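Mandelate racemase/muconate lactonizing enzyme family protein (Bradyrhizobium sp. ORS 278, PDB 3TOY) belongs to the mandelate racemase/muconate lactonizing enzyme family of the enolase superfamily, pairing an alpha+beta N-terminal domain with a barrel domain, its own activity being unassigned. Local coordinates at residues A[31-39]-A[79-89]; A[124-135]-A[295-303]. One frame throughout, in Å; residues are numbered along the deposited sequence.

Interaction 1 (A[31-39]-A[79-89]). With NI (nickel (II) ion), chain G.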
loop_
_atom_site.group_PDB
_atom_site.type_symbol
_atom_site.label_atom_id
_atom_site.label_comp_id
_atom_site.label_asym_id
_atom_site.label_seq_id
_atom_site.Cartn_x
_atom_site.Cartn_y
_atom_site.Cartn_z
ATOM N N GLY A 31 -19.531 -22.052 43.886
ATOM C CA GLY A 31 -18.528 -23.047 43.573
ATOM C C GLY A 31 -18.519 -23.453 42.118
ATOM O O GLY A 31 -19.447 -23.143 41.366
ATOM N N VAL A 32 -17.476 -24.178 41.743
ATOM C CA VAL A 32 -17.318 -24.648 40.387
ATOM C C VAL A 32 -16.763 -26.066 40.425
ATOM O O VAL A 32 -15.756 -26.335 41.079
ATOM C CB VAL A 32 -16.345 -23.706 39.617
ATOM C CG1 VAL A 32 -15.961 -24.302 38.289
ATOM C CG2 VAL A 32 -16.994 -22.345 39.440
ATOM N N THR A 33 -17.414 -26.986 39.725
ATOM C CA THR A 33 -16.867 -28.315 39.609
ATOM C C THR A 33 -16.838 -28.709 38.141
ATOM O O THR A 33 -17.642 -28.233 37.349
ATOM C CB THR A 33 -17.675 -29.343 40.436
ATOM O OG1 THR A 33 -18.947 -29.576 39.821
ATOM C CG2 THR A 33 -17.886 -28.821 41.842
ATOM N N ALA A 34 -15.895 -29.569 37.789
ATOM C CA ALA A 34 -15.775 -30.040 36.424
ATOM C C ALA A 34 -15.623 -31.541 36.413
ATOM O O ALA A 34 -14.904 -32.110 37.238
ATOM C CB ALA A 34 -14.553 -29.376 35.753
ATOM N N ARG A 35 -16.289 -32.193 35.470
ATOM C CA ARG A 35 -16.118 -33.631 35.310
ATOM C C ARG A 35 -15.734 -33.987 33.883
ATOM O O ARG A 35 -16.212 -33.365 32.932
ATOM C CB ARG A 35 -17.397 -34.375 35.700
ATOM C CG ARG A 35 -17.827 -34.174 37.166
ATOM C CD ARG A 35 -19.173 -34.851 37.428
ATOM N NE ARG A 35 -20.290 -34.098 36.862
ATOM C CZ ARG A 35 -21.542 -34.540 36.805
ATOM N NH1 ARG A 35 -21.849 -35.738 37.290
ATOM N NH2 ARG A 35 -22.490 -33.780 36.273
ATOM N N ALA A 36 -14.891 -35.002 33.741
ATOM C CA ALA A 36 -14.483 -35.498 32.434
ATOM C C ALA A 36 -15.297 -36.727 32.028
ATOM O O ALA A 36 -15.500 -37.639 32.835
ATOM C CB ALA A 36 -12.989 -35.831 32.456
ATOM N N VAL A 37 -15.764 -36.757 30.782
ATOM C CA VAL A 37 -16.425 -37.942 30.244
ATOM C C VAL A 37 -15.873 -38.262 28.871
ATOM O O VAL A 37 -15.337 -37.384 28.187
ATOM C CB VAL A 37 -17.945 -37.783 30.133
ATOM C CG1 VAL A 37 -18.570 -37.572 31.511
ATOM C CG2 VAL A 37 -18.319 -36.622 29.216
ATOM N N ILE A 38 -15.991 -39.521 28.474
ATOM C CA ILE A 38 -15.715 -39.893 27.101
ATOM C C ILE A 38 -16.946 -40.574 26.524
ATOM O O ILE A 38 -17.264 -41.719 26.866
ATOM C CB ILE A 38 -14.479 -40.793 26.993
ATOM C CG1 ILE A 38 -13.275 -40.110 27.658
ATOM C CG2 ILE A 38 -14.192 -41.141 25.532
ATOM C CD1 ILE A 38 -11.999 -40.902 27.587
ATOM N N THR A 39 -17.651 -39.855 25.662
ATOM C CA THR A 39 -18.883 -40.350 25.084
ATOM C C THR A 39 -18.606 -41.196 23.855
ATOM O O THR A 39 -17.614 -40.981 23.158
ATOM C CB THR A 39 -19.804 -39.191 24.673
ATOM O OG1 THR A 39 -19.128 -38.366 23.710
ATOM C CG2 THR A 39 -20.178 -38.357 25.878
ATOM N N ARG A 79 -7.985 -37.233 25.040
ATOM C CA ARG A 79 -8.161 -37.539 26.471
ATOM C C ARG A 79 -7.030 -36.910 27.285
ATOM O O ARG A 79 -7.186 -36.569 28.458
ATOM C CB ARG A 79 -8.249 -39.055 26.717
ATOM C CG ARG A 79 -6.972 -39.817 26.407
ATOM C CD ARG A 79 -6.733 -40.959 27.403
ATOM N NE ARG A 79 -7.720 -42.033 27.284
ATOM C CZ ARG A 79 -8.633 -42.335 28.208
ATOM N NH1 ARG A 79 -8.701 -41.652 29.348
ATOM N NH2 ARG A 79 -9.480 -43.335 27.990
ATOM N N LEU A 80 -5.888 -36.728 26.638
ATOM C CA LEU A 80 -4.757 -36.060 27.256
ATOM C C LEU A 80 -5.121 -34.689 27.860
ATOM O O LEU A 80 -4.547 -34.268 28.863
ATOM C CB LEU A 80 -3.633 -35.946 26.225
ATOM C CG LEU A 80 -2.262 -35.443 26.637
ATOM C CD1 LEU A 80 -1.193 -36.136 25.785
ATOM C CD2 LEU A 80 -2.213 -33.933 26.471
ATOM N N ALA A 81 -6.091 -33.996 27.270
ATOM C CA ALA A 81 -6.426 -32.651 27.734
ATOM C C ALA A 81 -7.436 -32.648 28.904
ATOM O O ALA A 81 -7.674 -31.614 29.528
ATOM C CB ALA A 81 -6.966 -31.816 26.570
ATOM N N LEU A 82 -8.047 -33.793 29.184
ATOM C CA LEU A 82 -9.144 -33.831 30.170
ATOM C C LEU A 82 -8.691 -33.430 31.561
ATOM O O LEU A 82 -9.241 -32.512 32.160
ATOM C CB LEU A 82 -9.819 -35.204 30.198
ATOM C CG LEU A 82 -10.581 -35.575 28.930
ATOM C CD1 LEU A 82 -10.968 -37.058 28.943
ATOM C CD2 LEU A 82 -11.820 -34.704 28.770
ATOM N N LYS A 83 -7.676 -34.101 32.082
ATOM C CA LYS A 83 -7.262 -33.821 33.459
ATOM C C LYS A 83 -6.825 -32.371 33.649
ATOM O O LYS A 83 -7.295 -31.698 34.555
ATOM C CB LYS A 83 -6.154 -34.777 33.897
ATOM C CG LYS A 83 -6.675 -36.169 34.210
ATOM C CD LYS A 83 -5.565 -37.108 34.654
ATOM C CE LYS A 83 -6.143 -38.398 35.225
ATOM N NZ LYS A 83 -7.143 -39.015 34.310
ATOM N N PRO A 84 -5.920 -31.888 32.785
ATOM C CA PRO A 84 -5.490 -30.485 32.830
ATOM C C PRO A 84 -6.691 -29.518 32.811
ATOM O O PRO A 84 -6.738 -28.573 33.617
ATOM C CB PRO A 84 -4.646 -30.335 31.563
ATOM C CG PRO A 84 -4.211 -31.689 31.203
ATOM C CD PRO A 84 -5.261 -32.645 31.711
ATOM N N LEU A 85 -7.658 -29.760 31.916
ATOM C CA LEU A 85 -8.834 -28.877 31.789
ATOM C C LEU A 85 -9.686 -28.908 33.054
ATOM O O LEU A 85 -10.135 -27.879 33.546
ATOM C CB LEU A 85 -9.694 -29.250 30.578
ATOM C CG LEU A 85 -9.145 -28.739 29.235
ATOM C CD1 LEU A 85 -9.920 -29.328 28.063
ATOM C CD2 LEU A 85 -9.193 -27.223 29.224
ATOM N N VAL A 86 -9.882 -30.101 33.609
ATOM C CA VAL A 86 -10.640 -30.214 34.867
ATOM C C VAL A 86 -9.989 -29.387 35.975
ATOM O O VAL A 86 -10.665 -28.628 36.678
ATOM C CB VAL A 86 -10.778 -31.700 35.294
ATOM C CG1 VAL A 86 -11.274 -31.799 36.749
ATOM C CG2 VAL A 86 -11.717 -32.428 34.336
ATOM N N HIS A 87 -8.692 -29.527 36.110
ATOM C CA HIS A 87 -7.916 -28.777 37.062
ATOM C C HIS A 87 -8.054 -27.285 36.868
ATOM O O HIS A 87 -8.281 -26.555 37.793
ATOM C CB HIS A 87 -6.448 -29.063 36.849
ATOM C CG HIS A 87 -5.871 -30.120 37.731
ATOM N ND1 HIS A 87 -5.551 -29.898 39.050
ATOM C CD2 HIS A 87 -5.470 -31.382 37.457
ATOM C CE1 HIS A 87 -5.031 -30.997 39.562
ATOM N NE2 HIS A 87 -4.960 -31.909 38.614
ATOM N N LEU A 88 -7.858 -26.845 35.637
ATOM C CA LEU A 88 -7.901 -25.414 35.359
ATOM C C LEU A 88 -9.259 -24.816 35.692
ATOM O O LEU A 88 -9.347 -23.762 36.334
ATOM C CB LEU A 88 -7.545 -25.154 33.896
ATOM C CG LEU A 88 -6.044 -25.307 33.655
ATOM C CD1 LEU A 88 -5.810 -25.407 32.163
ATOM C CD2 LEU A 88 -5.241 -24.140 34.269
ATOM N N VAL A 89 -10.324 -25.484 35.263
ATOM C CA VAL A 89 -11.658 -24.983 35.520
ATOM C C VAL A 89 -11.904 -24.901 37.035
ATOM O O VAL A 89 -12.440 -23.920 37.538
ATOM C CB VAL A 89 -12.726 -25.873 34.882
ATOM C CG1 VAL A 89 -14.110 -25.462 35.383
ATOM C CG2 VAL A 89 -12.662 -25.785 33.341
HETATM NI NI NI G . -3.839 -33.924 38.401
HETATM O O HOH W 1 -3.841 -35.696 39.595
HETATM O O HOH W 2 -2.199 -33.221 39.421
HETATM O O HOH W 3 -5.565 -34.910 37.587
HETATM O O HOH W 4 -4.208 -34.931 40.235
#

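Interaction 2 (A[124-135]-A[295-303])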
loop_
_atom_site.group_PDB
_atom_site.type_symbol
_atom_site.label_atom_id
_atom_site.label_comp_id
_atom_site.label_asym_id
_atom_site.label_seq_id
_atom_site.Cartn_x
_atom_site.Cartn_y
_atom_site.Cartn_z
ATOM N N GLY A 124 -7.483 -20.828 27.955
ATOM C CA GLY A 124 -8.561 -20.157 27.235
ATOM C C GLY A 124 -9.844 -20.977 27.135
ATOM O O GLY A 124 -10.946 -20.424 27.176
ATOM N N MET A 125 -9.702 -22.290 26.974
ATOM C CA MET A 125 -10.874 -23.168 26.898
ATOM C C MET A 125 -11.610 -23.217 28.233
ATOM O O MET A 125 -12.848 -23.190 28.275
ATOM C CB MET A 125 -10.468 -24.566 26.484
ATOM C CG MET A 125 -9.792 -24.634 25.101
ATOM S SD MET A 125 -9.028 -26.207 24.748
ATOM C CE MET A 125 -10.433 -27.188 24.245
ATOM N N ALA A 126 -10.833 -23.293 29.318
ATOM C CA ALA A 126 -11.383 -23.177 30.684
ATOM C C ALA A 126 -12.160 -21.892 30.857
ATOM O O ALA A 126 -13.304 -21.904 31.289
ATOM C CB ALA A 126 -10.267 -23.241 31.700
ATOM N N VAL A 127 -11.513 -20.773 30.532
ATOM C CA VAL A 127 -12.125 -19.448 30.605
ATOM C C VAL A 127 -13.426 -19.345 29.793
ATOM O O VAL A 127 -14.439 -18.812 30.272
ATOM C CB VAL A 127 -11.102 -18.359 30.152
ATOM C CG1 VAL A 127 -11.792 -17.017 29.942
ATOM C CG2 VAL A 127 -9.986 -18.239 31.187
ATOM N N SER A 128 -13.402 -19.868 28.573
ATOM C CA SER A 128 -14.574 -19.754 27.700
ATOM C C SER A 128 -15.666 -20.674 28.233
ATOM O O SER A 128 -16.837 -20.352 28.146
ATOM C CB SER A 128 -14.225 -20.149 26.268
ATOM O OG SER A 128 -13.173 -19.297 25.771
ATOM N N GLY A 129 -15.252 -21.820 28.777
ATOM C CA GLY A 129 -16.215 -22.782 29.330
ATOM C C GLY A 129 -16.954 -22.153 30.499
ATOM O O GLY A 129 -18.170 -22.301 30.611
ATOM N N LEU A 130 -16.217 -21.453 31.358
ATOM C CA LEU A 130 -16.805 -20.742 32.492
ATOM C C LEU A 130 -17.771 -19.673 32.025
ATOM O O LEU A 130 -18.888 -19.550 32.528
ATOM C CB LEU A 130 -15.722 -20.140 33.408
ATOM C CG LEU A 130 -14.938 -21.180 34.222
ATOM C CD1 LEU A 130 -13.632 -20.671 34.790
ATOM C CD2 LEU A 130 -15.842 -21.763 35.346
ATOM N N ASP A 131 -17.350 -18.883 31.041
ATOM C CA ASP A 131 -18.229 -17.849 30.524
ATOM C C ASP A 131 -19.574 -18.409 30.051
ATOM O O ASP A 131 -20.631 -17.833 30.333
ATOM C CB ASP A 131 -17.536 -17.063 29.379
ATOM C CG ASP A 131 -18.411 -15.945 28.853
ATOM O OD1 ASP A 131 -18.392 -14.837 29.437
ATOM O OD2 ASP A 131 -19.133 -16.190 27.863
ATOM N N MET A 132 -19.554 -19.511 29.325
ATOM C CA MET A 132 -20.807 -20.101 28.826
ATOM C C MET A 132 -21.703 -20.531 30.001
ATOM O O MET A 132 -22.917 -20.317 29.992
ATOM C CB MET A 132 -20.529 -21.311 27.933
ATOM C CG MET A 132 -20.095 -20.956 26.503
ATOM S SD MET A 132 -19.891 -22.398 25.470
ATOM C CE MET A 132 -18.282 -22.963 26.014
ATOM N N ALA A 133 -21.085 -21.147 31.000
ATOM C CA ALA A 133 -21.835 -21.581 32.178
ATOM C C ALA A 133 -22.415 -20.382 32.930
ATOM O O ALA A 133 -23.536 -20.460 33.442
ATOM C CB ALA A 133 -20.966 -22.442 33.076
ATOM N N PHE A 134 -21.700 -19.250 32.972
ATOM C CA PHE A 134 -22.277 -18.062 33.625
ATOM C C PHE A 134 -23.543 -17.578 32.920
ATOM O O PHE A 134 -24.537 -17.221 33.555
ATOM C CB PHE A 134 -21.328 -16.857 33.702
ATOM C CG PHE A 134 -19.995 -17.129 34.340
ATOM C CD1 PHE A 134 -19.856 -18.004 35.415
ATOM C CD2 PHE A 134 -18.868 -16.448 33.883
ATOM C CE1 PHE A 134 -18.611 -18.221 35.991
ATOM C CE2 PHE A 134 -17.629 -16.665 34.444
ATOM C CZ PHE A 134 -17.495 -17.547 35.507
ATOM N N TRP A 135 -23.493 -17.493 31.595
ATOM C CA TRP A 135 -24.656 -17.029 30.862
ATOM C C TRP A 135 -25.795 -18.038 31.002
ATOM O O TRP A 135 -26.977 -17.671 31.055
ATOM C CB TRP A 135 -24.305 -16.827 29.370
ATOM C CG TRP A 135 -23.655 -15.489 29.090
ATOM C CD1 TRP A 135 -22.322 -15.238 28.906
ATOM C CD2 TRP A 135 -24.323 -14.226 28.950
ATOM N NE1 TRP A 135 -22.124 -13.889 28.665
ATOM C CE2 TRP A 135 -23.337 -13.253 28.681
ATOM C CE3 TRP A 135 -25.661 -13.822 29.031
ATOM C CZ2 TRP A 135 -23.646 -11.905 28.513
ATOM C CZ3 TRP A 135 -25.958 -12.480 28.877
ATOM C CH2 TRP A 135 -24.961 -11.541 28.602
ATOM N N LEU A 295 -16.952 -21.513 20.332
ATOM C CA LEU A 295 -17.250 -20.871 21.600
ATOM C C LEU A 295 -16.209 -21.204 22.675
ATOM O O LEU A 295 -16.049 -20.432 23.605
ATOM C CB LEU A 295 -18.662 -21.244 22.083
ATOM C CG LEU A 295 -19.777 -20.480 21.367
ATOM C CD1 LEU A 295 -21.132 -21.201 21.540
ATOM C CD2 LEU A 295 -19.875 -19.048 21.855
ATOM N N MET A 296 -15.519 -22.339 22.551
ATOM C CA MET A 296 -14.505 -22.722 23.545
ATOM C C MET A 296 -13.228 -21.905 23.420
ATOM O O MET A 296 -12.416 -21.889 24.336
ATOM C CB MET A 296 -14.052 -24.165 23.356
ATOM C CG MET A 296 -15.092 -25.220 23.349
ATOM S SD MET A 296 -14.177 -26.780 23.373
ATOM C CE MET A 296 -13.574 -26.966 21.688
ATOM N N LYS A 297 -13.008 -21.271 22.267
ATOM C CA LYS A 297 -11.696 -20.605 22.036
ATOM C C LYS A 297 -11.859 -19.105 21.785
ATOM O O LYS A 297 -10.935 -18.314 22.005
ATOM C CB LYS A 297 -10.985 -21.257 20.851
ATOM C CG LYS A 297 -10.614 -22.710 21.092
ATOM C CD LYS A 297 -9.682 -23.243 20.027
ATOM C CE LYS A 297 -9.141 -24.626 20.395
ATOM N NZ LYS A 297 -8.165 -25.161 19.399
ATOM N N VAL A 298 -13.051 -18.718 21.367
ATOM C CA VAL A 298 -13.374 -17.301 21.151
ATOM C C VAL A 298 -13.663 -16.481 22.421
ATOM O O VAL A 298 -13.805 -15.255 22.339
ATOM C CB VAL A 298 -14.546 -17.166 20.150
ATOM C CG1 VAL A 298 -15.875 -17.380 20.860
ATOM C CG2 VAL A 298 -14.563 -15.765 19.506
ATOM N N GLY A 299 -13.707 -17.124 23.595
ATOM C CA GLY A 299 -14.087 -16.403 24.835
ATOM C C GLY A 299 -15.554 -16.556 25.224
ATOM O O GLY A 299 -16.153 -15.647 25.812
ATOM N N GLY A 300 -16.140 -17.704 24.873
ATOM C CA GLY A 300 -17.526 -18.025 25.217
ATOM C C GLY A 300 -18.511 -17.101 24.535
ATOM O O GLY A 300 -18.224 -16.533 23.479
ATOM N N ILE A 301 -19.686 -16.963 25.139
ATOM C CA ILE A 301 -20.720 -16.075 24.651
ATOM C C ILE A 301 -20.215 -14.635 24.590
ATOM O O ILE A 301 -20.461 -13.920 23.601
ATOM C CB ILE A 301 -21.962 -16.126 25.574
ATOM C CG1 ILE A 301 -22.503 -17.570 25.689
ATOM C CG2 ILE A 301 -23.021 -15.170 25.108
ATOM C CD1 ILE A 301 -22.701 -18.258 24.404
ATOM N N THR A 302 -19.526 -14.205 25.651
ATOM C CA THR A 302 -19.101 -12.833 25.782
ATOM C C THR A 302 -18.125 -12.467 24.621
ATOM O O THR A 302 -18.285 -11.421 23.970
ATOM C CB THR A 302 -18.437 -12.596 27.160
ATOM O OG1 THR A 302 -19.429 -12.820 28.191
ATOM C CG2 THR A 302 -17.930 -11.148 27.283
ATOM N N GLY A 303 -17.154 -13.342 24.394
ATOM C CA GLY A 303 -16.167 -13.178 23.295
ATOM C C GLY A 303 -16.844 -13.262 21.917
ATOM O O GLY A 303 -16.538 -12.460 21.003
#

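Interaction 1 (A[31-39]-A[79-89])
In the alpha+beta N-terminal domain of the enolase superfamily, a meander of antiparallel strands is covered on one face by helices, and here the first helix lies on the first strand. Val32, Ala34, Ala36 and Ile38, alternate residues of strand 29-47, face Leu82, Val86, Val89 and Arg79. Residues 82-89 run nearly antiparallel to 31-39 (172°), their axes 7.6 Å apart at the closest. Small side chains permit this closeness: the CA atoms of Ala34 and Val86 are 5.4 Å apart. Val86 spreads its two methyls along the strand, CG1 against Ala34 O and CG2 beside Ala36 CB. Ala36 CB also meets Leu82 CB at 3.9 Å, while the CD1 branch of that leucine reaches Ile38 CG1. At the other end Val89 CG1, set anti to its own backbone N (chi1 170°), touches Val32 CG1 at 3.6 Å and Ala34 CB at 4.0 Å, the two valines crossing nearly at right angles. The contact is carried by apolar carbons, but Ala34 N is hydrogen-bonded to Glu90, the next residue of the helix. On the strand's other side Arg35 turns away to a salt bridge with Glu374. The helix's far side faces a second subunit: His87 NE2 binds a nickel ion at 2.3 Å, modelled waters also coordinate the metal, and His87 of the neighbouring subunit binds the same ion through NE2. At the Arg79 end of the contact, the bent chain of Arg79 turns one face of its guanidinium to the CD1 methyl of Ile38; CD1 stands 3.3 Å from the plane, displaced toward the rim, with NH2 its nearest atom at 3.5 Å.

Interaction 2 (A[124-135]-A[295-303])
Between the N-terminal domain and the enolase-type barrel domain, helix 122-142 of the former carries the glycine-rich turn that leads into helix 300-314 of the latter. Asp131 and Trp135 grip the start of that barrel helix through Thr302. The carboxylate takes two bonds from this one residue: Thr302 OG1 donates to the syn lone pair of OD1 at 2.6 Å, and Thr302 N to OD2, nearly straight at 172° but 34° out of the carboxylate plane. With CG anti to the backbone N (chi1 -178°), Asp131 extends its carboxylate to this helix start, whose dipole would probably favour the negative charge. Gly300, with no side chain, lies against helix 122-142, its CA 4.2 Å from that of Ser128. Ser128 OG donates back to Gly124 O within its own helix and receives a weak, bent bond from Gly299 N. Nearer the N-terminal end of helix 122-142, Met125 and Met296 lie side by side, CE against SD at 3.9 Å; one turn beyond Ser128, Met132 SD rests on Leu295 CB. Met125 and Lys297 also pack on a second subunit, where Lys297 NZ is bonded to Leu117 O of that neighbour as well as to Asn272 of its own chain. Ile301 lies over one face of the Trp135 indole in a CH-pi contact, CG2 being 3.8 Å from the five-membered-ring centroid. At the ring's edge, exactly in its plane, NE1 donates a nearly straight bond to Thr302 OG1 at 2.9 Å.

Overall arrangement
From the N terminus, strand 29-47 opens the chain, and interaction 1 closes once the chain has passed through strands 50-64 and 69-75, folding helix 82-95 back onto the first strand. Next, helix 122-142 starts interaction 2, a far longer closure spanning 159 residues, many of them in the barrel, before returning at 295-303. The two loops follow in series, neither nested nor crossed. They nevertheless touch: Val89 and Leu88 pack on Ala126, Leu85 on Met125, and Val32 on Leu130. Helix 122-142 is thus sandwiched, with sheet and helix 82-95 joined to it from one domain and the barrel from the other.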